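Local coordinates for protein cytochrome P450 (CYP102L1) (Mycobacterium phage Adler, PDB 6N6Q) that is a virus-encoded cytochrome P450 that carries a heme and probably acts as a monooxygenase, activating oxygen to oxidise an organic substrate not identified here, at residues E69-P74 with T356-G361; I185-R190 with K221-A226; R329-V334 with A432-L437. All coordinates share one frame; numbering follows the deposited sequence.

Interaction 1: E69-P74 with T356-G361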
ATOM      1  N   GLU A  69       7.686 -11.385  16.612  1.00 56.80           N
ATOM      2  CA  GLU A  69       7.243 -10.463  17.653  1.00 61.62           C
ATOM      3  C   GLU A  69       8.398  -9.968  18.514  1.00 59.40           C
ATOM      4  O   GLU A  69       8.300  -8.880  19.091  1.00 63.29           O
ATOM      5  CB  GLU A  69       6.164 -11.114  18.521  1.00 58.84           C
ATOM      6  CG  GLU A  69       6.524 -12.465  19.098  1.00 72.14           C
ATOM      7  CD  GLU A  69       5.322 -13.172  19.703  1.00 87.33           C
ATOM      8  OE1 GLU A  69       4.213 -12.597  19.659  1.00 87.55           O
ATOM      9  OE2 GLU A  69       5.482 -14.299  20.218  1.00 84.20           O
ATOM     10  N   GLU A  70       9.489 -10.732  18.606  1.00 61.91           N
ATOM     11  CA  GLU A  70      10.704 -10.200  19.216  1.00 58.10           C
ATOM     12  C   GLU A  70      11.339  -9.139  18.328  1.00 57.06           C
ATOM     13  O   GLU A  70      11.852  -8.130  18.824  1.00 58.55           O
ATOM     14  CB  GLU A  70      11.696 -11.330  19.492  1.00 60.69           C
ATOM     15  CG  GLU A  70      11.345 -12.200  20.686  1.00 68.79           C
ATOM     16  CD  GLU A  70      12.292 -13.376  20.845  1.00 78.60           C
ATOM     17  OE1 GLU A  70      12.229 -14.309  20.017  1.00 73.35           O
ATOM     18  OE2 GLU A  70      13.107 -13.362  21.791  1.00 79.69           O
ATOM     19  N   ILE A  71      11.313  -9.354  17.010  1.00 57.86           N
ATOM     20  CA  ILE A  71      11.841  -8.369  16.072  1.00 57.60           C
ATOM     21  C   ILE A  71      11.009  -7.093  16.103  1.00 55.04           C
ATOM     22  O   ILE A  71      11.540  -5.989  15.932  1.00 56.28           O
ATOM     23  CB  ILE A  71      11.908  -8.974  14.654  1.00 59.76           C
ATOM     24  CG1 ILE A  71      12.833 -10.191  14.635  1.00 57.83           C
ATOM     25  CG2 ILE A  71      12.388  -7.948  13.645  1.00 51.75           C
ATOM     26  CD1 ILE A  71      14.291  -9.851  14.847  1.00 54.80           C
ATOM     27  N   ASN A  72       9.703  -7.213  16.337  1.00 51.22           N
ATOM     28  CA  ASN A  72       8.818  -6.058  16.405  1.00 51.63           C
ATOM     29  C   ASN A  72       8.855  -5.351  17.758  1.00 55.39           C
ATOM     30  O   ASN A  72       7.964  -4.540  18.038  1.00 62.40           O
ATOM     31  CB  ASN A  72       7.381  -6.472  16.076  1.00 50.86           C
ATOM     32  CG  ASN A  72       7.221  -6.936  14.641  1.00 49.40           C
ATOM     33  OD1 ASN A  72       8.054  -6.640  13.784  1.00 48.06           O
ATOM     34  ND2 ASN A  72       6.143  -7.664  14.371  1.00 52.41           N
ATOM     35  N   ASN A  73       9.843  -5.633  18.599  1.00 50.03           N
ATOM     36  CA  ASN A  73       9.938  -4.969  19.893  1.00 55.61           C
ATOM     37  C   ASN A  73      10.506  -3.566  19.714  1.00 58.23           C
ATOM     38  O   ASN A  73      11.617  -3.421  19.192  1.00 60.42           O
ATOM     39  CB  ASN A  73      10.810  -5.770  20.847  1.00 57.04           C
ATOM     40  CG  ASN A  73      10.977  -5.088  22.187  1.00 59.55           C
ATOM     41  OD1 ASN A  73      11.929  -4.340  22.400  1.00 68.92           O
ATOM     42  ND2 ASN A  73      10.044  -5.336  23.098  1.00 71.16           N
ATOM     43  N   PRO A  74       9.796  -2.518  20.138  1.00 58.18           N
ATOM     44  CA  PRO A  74      10.268  -1.152  19.862  1.00 55.75           C
ATOM     45  C   PRO A  74      11.486  -0.739  20.673  1.00 58.85           C
ATOM     46  O   PRO A  74      12.198   0.182  20.253  1.00 62.43           O
ATOM     47  CB  PRO A  74       9.050  -0.287  20.207  1.00 54.14           C
ATOM     48  CG  PRO A  74       8.309  -1.088  21.225  1.00 61.25           C
ATOM     49  CD  PRO A  74       8.505  -2.529  20.846  1.00 55.06           C
ATOM     50  N   THR A 356      21.743  -7.472  20.562  1.00 58.05           N
ATOM     51  CA  THR A 356      20.706  -8.254  21.216  1.00 61.52           C
ATOM     52  C   THR A 356      20.696  -9.663  20.642  1.00 54.64           C
ATOM     53  O   THR A 356      21.490 -10.011  19.762  1.00 54.63           O
ATOM     54  CB  THR A 356      19.320  -7.613  21.059  1.00 64.38           C
ATOM     55  OG1 THR A 356      19.028  -7.434  19.667  1.00 59.18           O
ATOM     56  CG2 THR A 356      19.253  -6.272  21.776  1.00 65.18           C
ATOM     57  N   THR A 357      19.782 -10.479  21.166  1.00 58.32           N
ATOM     58  CA  THR A 357      19.521 -11.824  20.678  1.00 62.76           C
ATOM     59  C   THR A 357      18.017 -12.043  20.671  1.00 61.95           C
ATOM     60  O   THR A 357      17.311 -11.560  21.560  1.00 68.09           O
ATOM     61  CB  THR A 357      20.189 -12.900  21.553  1.00 66.05           C
ATOM     62  OG1 THR A 357      19.570 -12.918  22.846  1.00 64.95           O
ATOM     63  CG2 THR A 357      21.682 -12.632  21.718  1.00 54.50           C
ATOM     64  N   ILE A 358      17.527 -12.766  19.668  1.00 62.58           N
ATOM     65  CA  ILE A 358      16.116 -13.137  19.629  1.00 63.27           C
ATOM     66  C   ILE A 358      15.992 -14.611  19.988  1.00 69.86           C
ATOM     67  O   ILE A 358      16.992 -15.277  20.273  1.00 63.17           O
ATOM     68  CB  ILE A 358      15.484 -12.839  18.257  1.00 61.93           C
ATOM     69  CG1 ILE A 358      16.331 -13.438  17.133  1.00 66.49           C
ATOM     70  CG2 ILE A 358      15.303 -11.341  18.069  1.00 58.28           C
ATOM     71  CD1 ILE A 358      15.727 -13.262  15.758  1.00 63.67           C
ATOM     72  N   GLY A 359      14.768 -15.127  19.984  1.00 84.23           N
ATOM     73  CA  GLY A 359      14.547 -16.524  20.304  1.00 79.24           C
ATOM     74  C   GLY A 359      14.813 -16.867  21.755  1.00 86.37           C
ATOM     75  O   GLY A 359      14.139 -16.358  22.656  1.00 94.19           O
ATOM     76  N   GLU A 360      15.801 -17.728  21.992  1.00 85.01           N
ATOM     77  CA  GLU A 360      16.116 -18.241  23.321  1.00 88.21           C
ATOM     78  C   GLU A 360      17.594 -18.057  23.633  1.00 83.54           C
ATOM     79  O   GLU A 360      18.232 -18.912  24.256  1.00 89.61           O
ATOM     80  CB  GLU A 360      15.716 -19.711  23.441  1.00 91.36           C
ATOM     81  CG  GLU A 360      16.414 -20.645  22.448  1.00 96.24           C
ATOM     82  CD  GLU A 360      15.731 -20.703  21.090  1.00 97.81           C
ATOM     83  OE1 GLU A 360      15.536 -21.822  20.573  1.00 98.57           O
ATOM     84  OE2 GLU A 360      15.389 -19.634  20.541  1.00 87.98           O
ATOM     85  N   GLY A 361      18.162 -16.929  23.217  1.00 75.36           N
ATOM     86  CA  GLY A 361      19.583 -16.702  23.322  1.00 72.53           C
ATOM     87  C   GLY A 361      20.368 -17.065  22.081  1.00 68.66           C
ATOM     88  O   GLY A 361      21.493 -16.584  21.911  1.00 66.88           O
TER
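Ile71 and Ile358 form the tightly packed side of this contact. Glu70 and Gly359 form its more open side, partly exposed to solvent. Both isoleucines are buried. CD1 of Ile71 lies 3.7 Å from CG2 of Ile358, and the same methyl is 3.8 Å from CD1 of Ile358. One methyl thus fits against both branches of the other side chain. Ile358 has CG1 between the backbone N and the carbonyl carbon (chi1 51°). This turns CG2 toward helix 65-71, where it also meets CB of Glu70 at 3.9 Å. Trp77 touches both isoleucines, and Val371 and Val373 of the large sheet pack on Ile71.

The two segments belong to the beta-rich part of the P450 fold. Helix 65-71 corresponds to the B helix of the family. Strand 356-357 pairs with strand 364-365 in a small antiparallel sheet, and Ile358 and Gly359 follow that strand directly. The contact therefore joins the C-terminal end of the B helix to the connection between the two short strands.

The partly exposed side is polar. The Glu70 chain runs out from the helix, with CG anti to the carbonyl carbon (chi1 -75°), and brings its carboxylate to the backbone of Gly359. N of Gly359 donates a hydrogen bond to OE1 of Glu70 over 2.7 Å. The donor comes from the syn side and lies 30° out of the carboxylate plane. OE2 of Glu70 is 3.3 Å from O of Gly359. Both are acceptors, so this pair adds no bond. Behind Glu70 the helix ends, where Asn73 N bonds to Glu70 O. Arg350 holds the carbonyl of Ile71, and Tyr348 holds the side chain of Asn72.

Interaction 2: I185-R190 with K221-A226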
ATOM      1  N   ILE A 185       2.208  11.412 -14.040  1.00 49.58           N
ATOM      2  CA  ILE A 185       2.154  10.056 -13.502  1.00 57.10           C
ATOM      3  C   ILE A 185       2.966   9.099 -14.368  1.00 54.20           C
ATOM      4  O   ILE A 185       3.533   8.124 -13.861  1.00 60.10           O
ATOM      5  CB  ILE A 185       0.688   9.601 -13.345  1.00 57.63           C
ATOM      6  CG1 ILE A 185       0.610   8.158 -12.842  1.00 51.67           C
ATOM      7  CG2 ILE A 185      -0.068   9.749 -14.646  1.00 65.77           C
ATOM      8  CD1 ILE A 185       1.210   7.964 -11.469  1.00 63.63           C
ATOM      9  N   THR A 186       3.065   9.367 -15.673  1.00 53.39           N
ATOM     10  CA  THR A 186       3.900   8.532 -16.530  1.00 54.79           C
ATOM     11  C   THR A 186       5.376   8.692 -16.183  1.00 54.24           C
ATOM     12  O   THR A 186       6.125   7.708 -16.156  1.00 50.02           O
ATOM     13  CB  THR A 186       3.655   8.872 -18.001  1.00 47.10           C
ATOM     14  OG1 THR A 186       2.270   8.684 -18.312  1.00 65.06           O
ATOM     15  CG2 THR A 186       4.481   7.973 -18.900  1.00 44.15           C
ATOM     16  N   ALA A 187       5.810   9.923 -15.902  1.00 51.35           N
ATOM     17  CA  ALA A 187       7.209  10.155 -15.559  1.00 47.52           C
ATOM     18  C   ALA A 187       7.569   9.509 -14.226  1.00 52.95           C
ATOM     19  O   ALA A 187       8.690   9.015 -14.052  1.00 53.62           O
ATOM     20  CB  ALA A 187       7.499  11.656 -15.526  1.00 48.30           C
ATOM     21  N   VAL A 188       6.635   9.503 -13.272  1.00 52.67           N
ATOM     22  CA  VAL A 188       6.907   8.891 -11.975  1.00 52.34           C
ATOM     23  C   VAL A 188       7.106   7.387 -12.125  1.00 50.79           C
ATOM     24  O   VAL A 188       7.950   6.788 -11.447  1.00 50.25           O
ATOM     25  CB  VAL A 188       5.779   9.225 -10.981  1.00 49.39           C
ATOM     26  CG1 VAL A 188       6.024   8.544  -9.644  1.00 40.00           C
ATOM     27  CG2 VAL A 188       5.665  10.732 -10.796  1.00 42.91           C
ATOM     28  N   LEU A 189       6.347   6.753 -13.022  1.00 52.17           N
ATOM     29  CA  LEU A 189       6.497   5.315 -13.229  1.00 54.22           C
ATOM     30  C   LEU A 189       7.824   4.988 -13.907  1.00 56.40           C
ATOM     31  O   LEU A 189       8.505   4.033 -13.516  1.00 49.60           O
ATOM     32  CB  LEU A 189       5.324   4.775 -14.046  1.00 52.60           C
ATOM     33  CG  LEU A 189       3.941   4.858 -13.395  1.00 55.91           C
ATOM     34  CD1 LEU A 189       2.876   4.345 -14.346  1.00 57.34           C
ATOM     35  CD2 LEU A 189       3.912   4.084 -12.084  1.00 44.67           C
ATOM     36  N   ARG A 190       8.205   5.763 -14.927  1.00 57.75           N
ATOM     37  CA  ARG A 190       9.525   5.587 -15.524  1.00 54.84           C
ATOM     38  C   ARG A 190      10.628   5.848 -14.510  1.00 51.35           C
ATOM     39  O   ARG A 190      11.694   5.225 -14.573  1.00 52.35           O
ATOM     40  CB  ARG A 190       9.697   6.513 -16.729  1.00 54.97           C
ATOM     41  CG  ARG A 190       8.902   6.121 -17.960  1.00 51.08           C
ATOM     42  CD  ARG A 190       9.457   6.817 -19.197  1.00 55.30           C
ATOM     43  NE  ARG A 190       9.519   8.267 -19.032  1.00 53.14           N
ATOM     44  CZ  ARG A 190       8.559   9.103 -19.414  1.00 53.27           C
ATOM     45  NH1 ARG A 190       7.462   8.633 -19.991  1.00 54.03           N
ATOM     46  NH2 ARG A 190       8.695  10.407 -19.223  1.00 48.89           N
ATOM     47  N   LYS A 221      13.131  13.674 -13.933  1.00 51.53           N
ATOM     48  CA  LYS A 221      13.321  14.158 -12.569  1.00 54.50           C
ATOM     49  C   LYS A 221      12.976  15.640 -12.459  1.00 55.69           C
ATOM     50  O   LYS A 221      12.266  16.057 -11.534  1.00 52.25           O
ATOM     51  CB  LYS A 221      14.761  13.897 -12.123  1.00 52.94           C
ATOM     52  CG  LYS A 221      14.989  14.047 -10.630  1.00 49.90           C
ATOM     53  CD  LYS A 221      16.411  13.657 -10.248  1.00 56.11           C
ATOM     54  CE  LYS A 221      16.616  13.709  -8.741  1.00 63.55           C
ATOM     55  NZ  LYS A 221      17.969  13.225  -8.349  1.00 71.05           N
ATOM     56  N   LYS A 222      13.465  16.453 -13.400  1.00 47.96           N
ATOM     57  CA  LYS A 222      13.131  17.875 -13.396  1.00 50.42           C
ATOM     58  C   LYS A 222      11.642  18.095 -13.625  1.00 47.97           C
ATOM     59  O   LYS A 222      11.031  18.960 -12.988  1.00 48.36           O
ATOM     60  CB  LYS A 222      13.942  18.617 -14.458  1.00 51.47           C
ATOM     61  CG  LYS A 222      15.424  18.752 -14.150  1.00 66.38           C
ATOM     62  CD  LYS A 222      16.122  19.583 -15.218  1.00 75.51           C
ATOM     63  CE  LYS A 222      17.619  19.683 -14.969  1.00 76.88           C
ATOM     64  NZ  LYS A 222      18.307  20.453 -16.045  1.00 84.66           N
ATOM     65  N   PHE A 223      11.042  17.322 -14.535  1.00 46.72           N
ATOM     66  CA  PHE A 223       9.620  17.481 -14.821  1.00 43.77           C
ATOM     67  C   PHE A 223       8.768  17.126 -13.609  1.00 49.42           C
ATOM     68  O   PHE A 223       7.756  17.783 -13.339  1.00 52.84           O
ATOM     69  CB  PHE A 223       9.228  16.623 -16.024  1.00 47.88           C
ATOM     70  CG  PHE A 223       7.774  16.714 -16.388  1.00 50.05           C
ATOM     71  CD1 PHE A 223       7.296  17.790 -17.119  1.00 43.67           C
ATOM     72  CD2 PHE A 223       6.886  15.723 -16.004  1.00 44.79           C
ATOM     73  CE1 PHE A 223       5.956  17.877 -17.456  1.00 52.10           C
ATOM     74  CE2 PHE A 223       5.545  15.805 -16.338  1.00 49.67           C
ATOM     75  CZ  PHE A 223       5.080  16.884 -17.065  1.00 43.47           C
ATOM     76  N   ILE A 224       9.163  16.091 -12.865  1.00 51.00           N
ATOM     77  CA  ILE A 224       8.425  15.708 -11.665  1.00 46.96           C
ATOM     78  C   ILE A 224       8.568  16.777 -10.587  1.00 47.95           C
ATOM     79  O   ILE A 224       7.585  17.179  -9.954  1.00 50.25           O
ATOM     80  CB  ILE A 224       8.901  14.333 -11.163  1.00 48.61           C
ATOM     81  CG1 ILE A 224       8.456  13.230 -12.126  1.00 48.04           C
ATOM     82  CG2 ILE A 224       8.387  14.069  -9.761  1.00 44.28           C
ATOM     83  CD1 ILE A 224       9.067  11.881 -11.821  1.00 46.48           C
ATOM     84  N   ARG A 225       9.798  17.250 -10.362  1.00 49.08           N
ATOM     85  CA  ARG A 225      10.027  18.284  -9.356  1.00 47.22           C
ATOM     86  C   ARG A 225       9.325  19.585  -9.725  1.00 49.64           C
ATOM     87  O   ARG A 225       8.826  20.301  -8.848  1.00 46.13           O
ATOM     88  CB  ARG A 225      11.529  18.517  -9.182  1.00 46.86           C
ATOM     89  CG  ARG A 225      11.890  19.656  -8.236  1.00 39.10           C
ATOM     90  CD  ARG A 225      11.478  19.333  -6.811  1.00 44.25           C
ATOM     91  NE  ARG A 225      12.011  18.046  -6.376  1.00 48.18           N
ATOM     92  CZ  ARG A 225      11.821  17.524  -5.169  1.00 48.12           C
ATOM     93  NH1 ARG A 225      11.108  18.181  -4.263  1.00 47.00           N
ATOM     94  NH2 ARG A 225      12.346  16.345  -4.866  1.00 42.49           N
ATOM     95  N   ALA A 226       9.275  19.912 -11.018  1.00 46.91           N
ATOM     96  CA  ALA A 226       8.628  21.149 -11.437  1.00 46.51           C
ATOM     97  C   ALA A 226       7.118  21.085 -11.253  1.00 47.15           C
ATOM     98  O   ALA A 226       6.493  22.096 -10.917  1.00 50.79           O
ATOM     99  CB  ALA A 226       8.973  21.460 -12.893  1.00 43.60           C
TER
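Ile224 reaches across to Ala187 and Val188, and this apolar group carries most of the contact. CG1 of Ile224 is anti to the carbonyl carbon (chi1 -70°), and CD1 continues the chain nearly straight. The terminal methyl is thereby laid over the backbone of the other helix. It sits 3.7 Å from O of Ala187 and 3.7 Å from CA of Val188. The side chains of Val188 and Ile224 cross at about a right angle, with CG2 of Val188 3.7 Å from CD1 of Ile224. CB of Ala187 covers the shaft of Ile224, 3.9 Å from CG1. Phe184 and Glu191 of helix 183-196 also touch Ile224. Ile224 is thus a knob in the hole formed by Phe184, Ala187, Val188 and Glu191.

The aromatic contribution is smaller. CD2 of Phe223 comes within 4.1 Å of CB of Ala187, obliquely to the ring. The ring also packs on Pro183, toward the start of helix 183-196.

Polar bonds lie beside the apolar patch. Arg190 forms a salt bridge with Asp220, the residue just before segment 221-226. Arg225 leaves the interface and bonds to Asn266 and Asn270, which ties helix 212-237 to the long helix 265-296.

By chain order and packing, the two helices correspond to the F and G helices, which lie over the substrate pocket in P450s. Their short segments approach to 9.4 Å between axes, and the N-to-C directions differ by 132°.

Methyl, methylene and ring carbons make the contact, one methyl resting on backbone atoms. Dispersion and the exclusion of water hold it, with a directional Arg190-Asp220 bond at its border. Such packing is compatible with the F and G helix mobility known in other P450s, which the salt bridge would limit.

Interaction 3: R329-V334 with A432-L437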
ATOM      1  N   ARG A 329     -19.187  -4.332   9.099  1.00 58.55           N
ATOM      2  CA  ARG A 329     -18.285  -5.261   9.776  1.00 59.90           C
ATOM      3  C   ARG A 329     -17.761  -6.330   8.824  1.00 63.67           C
ATOM      4  O   ARG A 329     -16.552  -6.588   8.772  1.00 63.62           O
ATOM      5  CB  ARG A 329     -18.992  -5.913  10.964  1.00 64.73           C
ATOM      6  CG  ARG A 329     -18.350  -7.225  11.398  1.00 68.25           C
ATOM      7  CD  ARG A 329     -19.224  -7.997  12.370  1.00 67.88           C
ATOM      8  NE  ARG A 329     -18.825  -9.399  12.461  1.00 71.36           N
ATOM      9  CZ  ARG A 329     -17.905  -9.865  13.300  1.00 82.10           C
ATOM     10  NH1 ARG A 329     -17.280  -9.039  14.128  1.00 84.31           N
ATOM     11  NH2 ARG A 329     -17.608 -11.159  13.310  1.00 78.19           N
ATOM     12  N   TYR A 330     -18.657  -6.972   8.070  1.00 56.78           N
ATOM     13  CA  TYR A 330     -18.233  -8.102   7.248  1.00 59.65           C
ATOM     14  C   TYR A 330     -17.335  -7.656   6.102  1.00 54.86           C
ATOM     15  O   TYR A 330     -16.372  -8.350   5.760  1.00 56.57           O
ATOM     16  CB  TYR A 330     -19.447  -8.858   6.712  1.00 58.99           C
ATOM     17  CG  TYR A 330     -19.067 -10.130   5.988  1.00 51.42           C
ATOM     18  CD1 TYR A 330     -18.701 -11.268   6.695  1.00 56.13           C
ATOM     19  CD2 TYR A 330     -19.064 -10.190   4.601  1.00 54.53           C
ATOM     20  CE1 TYR A 330     -18.347 -12.432   6.040  1.00 53.85           C
ATOM     21  CE2 TYR A 330     -18.712 -11.351   3.938  1.00 58.40           C
ATOM     22  CZ  TYR A 330     -18.355 -12.469   4.663  1.00 56.74           C
ATOM     23  OH  TYR A 330     -18.004 -13.628   4.011  1.00 61.36           O
ATOM     24  N   LEU A 331     -17.632  -6.504   5.494  1.00 61.09           N
ATOM     25  CA  LEU A 331     -16.768  -5.999   4.432  1.00 53.23           C
ATOM     26  C   LEU A 331     -15.379  -5.669   4.960  1.00 53.64           C
ATOM     27  O   LEU A 331     -14.386  -5.833   4.243  1.00 44.41           O
ATOM     28  CB  LEU A 331     -17.400  -4.774   3.773  1.00 53.35           C
ATOM     29  CG  LEU A 331     -16.774  -4.338   2.447  1.00 57.54           C
ATOM     30  CD1 LEU A 331     -16.679  -5.518   1.491  1.00 56.33           C
ATOM     31  CD2 LEU A 331     -17.574  -3.207   1.821  1.00 46.80           C
ATOM     32  N   ARG A 332     -15.288  -5.211   6.211  1.00 54.59           N
ATOM     33  CA  ARG A 332     -13.983  -5.015   6.832  1.00 55.59           C
ATOM     34  C   ARG A 332     -13.264  -6.346   7.023  1.00 55.30           C
ATOM     35  O   ARG A 332     -12.038  -6.426   6.877  1.00 52.70           O
ATOM     36  CB  ARG A 332     -14.147  -4.289   8.167  1.00 51.91           C
ATOM     37  CG  ARG A 332     -12.876  -4.187   8.997  1.00 62.97           C
ATOM     38  CD  ARG A 332     -11.768  -3.449   8.255  1.00 67.06           C
ATOM     39  NE  ARG A 332     -10.637  -3.172   9.135  1.00 64.16           N
ATOM     40  CZ  ARG A 332     -10.485  -2.042   9.817  1.00 69.14           C
ATOM     41  NH1 ARG A 332     -11.389  -1.076   9.712  1.00 65.55           N
ATOM     42  NH2 ARG A 332      -9.430  -1.874  10.602  1.00 71.94           N
ATOM     43  N   LEU A 333     -14.012  -7.407   7.341  1.00 52.55           N
ATOM     44  CA  LEU A 333     -13.399  -8.723   7.481  1.00 57.54           C
ATOM     45  C   LEU A 333     -12.936  -9.273   6.140  1.00 53.74           C
ATOM     46  O   LEU A 333     -12.008 -10.089   6.093  1.00 54.86           O
ATOM     47  CB  LEU A 333     -14.375  -9.696   8.145  1.00 55.18           C
ATOM     48  CG  LEU A 333     -14.730  -9.414   9.605  1.00 57.42           C
ATOM     49  CD1 LEU A 333     -15.593 -10.533  10.168  1.00 55.86           C
ATOM     50  CD2 LEU A 333     -13.473  -9.228  10.438  1.00 42.90           C
ATOM     51  N   VAL A 334     -13.565  -8.848   5.044  1.00 50.47           N
ATOM     52  CA  VAL A 334     -13.126  -9.284   3.721  1.00 53.68           C
ATOM     53  C   VAL A 334     -11.773  -8.669   3.386  1.00 53.34           C
ATOM     54  O   VAL A 334     -10.863  -9.352   2.900  1.00 54.00           O
ATOM     55  CB  VAL A 334     -14.184  -8.935   2.659  1.00 51.64           C
ATOM     56  CG1 VAL A 334     -13.685  -9.297   1.269  1.00 49.92           C
ATOM     57  CG2 VAL A 334     -15.492  -9.650   2.957  1.00 54.83           C
ATOM     58  N   ALA A 432     -14.797   1.914  -1.626  1.00 48.71           N
ATOM     59  CA  ALA A 432     -14.624   1.438  -2.994  1.00 44.64           C
ATOM     60  C   ALA A 432     -15.309   0.092  -3.196  1.00 46.08           C
ATOM     61  O   ALA A 432     -16.015  -0.115  -4.190  1.00 42.68           O
ATOM     62  CB  ALA A 432     -13.135   1.340  -3.330  1.00 41.90           C
ATOM     63  N   LEU A 433     -15.113  -0.837  -2.258  1.00 44.99           N
ATOM     64  CA  LEU A 433     -15.721  -2.158  -2.389  1.00 48.38           C
ATOM     65  C   LEU A 433     -17.228  -2.099  -2.180  1.00 46.48           C
ATOM     66  O   LEU A 433     -17.983  -2.794  -2.870  1.00 50.12           O
ATOM     67  CB  LEU A 433     -15.083  -3.130  -1.399  1.00 46.71           C
ATOM     68  CG  LEU A 433     -13.711  -3.672  -1.798  1.00 48.64           C
ATOM     69  CD1 LEU A 433     -13.075  -4.395  -0.632  1.00 54.20           C
ATOM     70  CD2 LEU A 433     -13.842  -4.600  -2.992  1.00 48.37           C
ATOM     71  N   ALA A 434     -17.686  -1.280  -1.229  1.00 47.97           N
ATOM     72  CA  ALA A 434     -19.119  -1.176  -0.973  1.00 50.55           C
ATOM     73  C   ALA A 434     -19.857  -0.649  -2.195  1.00 51.71           C
ATOM     74  O   ALA A 434     -20.936  -1.143  -2.538  1.00 51.39           O
ATOM     75  CB  ALA A 434     -19.378  -0.280   0.237  1.00 44.22           C
ATOM     76  N   ALA A 435     -19.283   0.349  -2.873  1.00 48.30           N
ATOM     77  CA  ALA A 435     -19.925   0.900  -4.062  1.00 50.84           C
ATOM     78  C   ALA A 435     -19.967  -0.119  -5.194  1.00 46.34           C
ATOM     79  O   ALA A 435     -20.972  -0.225  -5.905  1.00 54.23           O
ATOM     80  CB  ALA A 435     -19.203   2.170  -4.506  1.00 46.12           C
ATOM     81  N   ILE A 436     -18.887  -0.880  -5.376  1.00 44.16           N
ATOM     82  CA  ILE A 436     -18.838  -1.853  -6.463  1.00 50.72           C
ATOM     83  C   ILE A 436     -19.850  -2.970  -6.229  1.00 49.58           C
ATOM     84  O   ILE A 436     -20.611  -3.338  -7.133  1.00 53.45           O
ATOM     85  CB  ILE A 436     -17.407  -2.399  -6.623  1.00 49.55           C
ATOM     86  CG1 ILE A 436     -16.477  -1.295  -7.134  1.00 53.29           C
ATOM     87  CG2 ILE A 436     -17.387  -3.598  -7.560  1.00 47.61           C
ATOM     88  CD1 ILE A 436     -15.015  -1.675  -7.140  1.00 49.70           C
ATOM     89  N   LEU A 437     -19.882  -3.519  -5.011  1.00 43.96           N
ATOM     90  CA  LEU A 437     -20.827  -4.588  -4.701  1.00 50.87           C
ATOM     91  C   LEU A 437     -22.270  -4.104  -4.753  1.00 54.59           C
ATOM     92  O   LEU A 437     -23.173  -4.883  -5.079  1.00 54.69           O
ATOM     93  CB  LEU A 437     -20.526  -5.173  -3.324  1.00 50.76           C
ATOM     94  CG  LEU A 437     -19.257  -6.012  -3.192  1.00 46.11           C
ATOM     95  CD1 LEU A 437     -19.106  -6.486  -1.762  1.00 43.15           C
ATOM     96  CD2 LEU A 437     -19.304  -7.187  -4.153  1.00 48.06           C
TER
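Leu331 supplies the apolar contact from its side, and Leu433, Ala434 and Leu437 receive it. All four residues are buried. With chi1 at -166°, CG of Leu331 points away from its own backbone N, and the isobutyl end reaches the facing helix. CD2 presses on the backbone at Ala434, 3.6 Å from Ala434 N, and lies 3.8 Å from CB of Ala434. The small alanine side chain lets the methyl come this near. CB of Leu433 lies 4.1 Å from CD2 of Leu331 and equally near CD1. The side chains of Leu331 and Leu437 run alongside each other in opposite senses, their CD1 methyls 4.2 Å apart. Every close contact from residues 329-334 is made by Leu331, which spans short helix segments whose axes lie 11.0 Å apart at 111°.

The polar bonds run to other parts of the chain. Glu307 accepts the backbone N-H groups of Tyr330 and Leu331 in the first turn of helix 329-341. Arg470 donates to O of Leu437.

Helix 329-341 matches the K helix of the P450 fold, and helix 422-439 the L helix. Leu433 and Leu437 also pack on helix 265-296, the long central helix of the fold. Ala435 and Ile436 turn to helix 119-145. Helix 298-311 meets both segments, through Tyr330 and Leu437.

In the fold
From the N terminus, residues 69-74 come first, and interaction 1 closes its long loop only at 356-361. Interaction 2 is nested inside that loop: 185-190 meets 221-226 after a short excursion of mostly helical chain. Segment 329-334 also lies inside the loop, but its partner 432-437 lies beyond it, so interactions 1 and 3 cross. Interactions 2 and 3 are in series, on opposite sides of the chain's centre. None of the contacts touch; interactions 1 and 3 come within about 17 Å between nearest atoms. Interaction 1 ties the end of helix 65-71 to the connection between strands 356-357 and 364-365, interaction 2 the F and G helices, and interaction 3 the K and L helices.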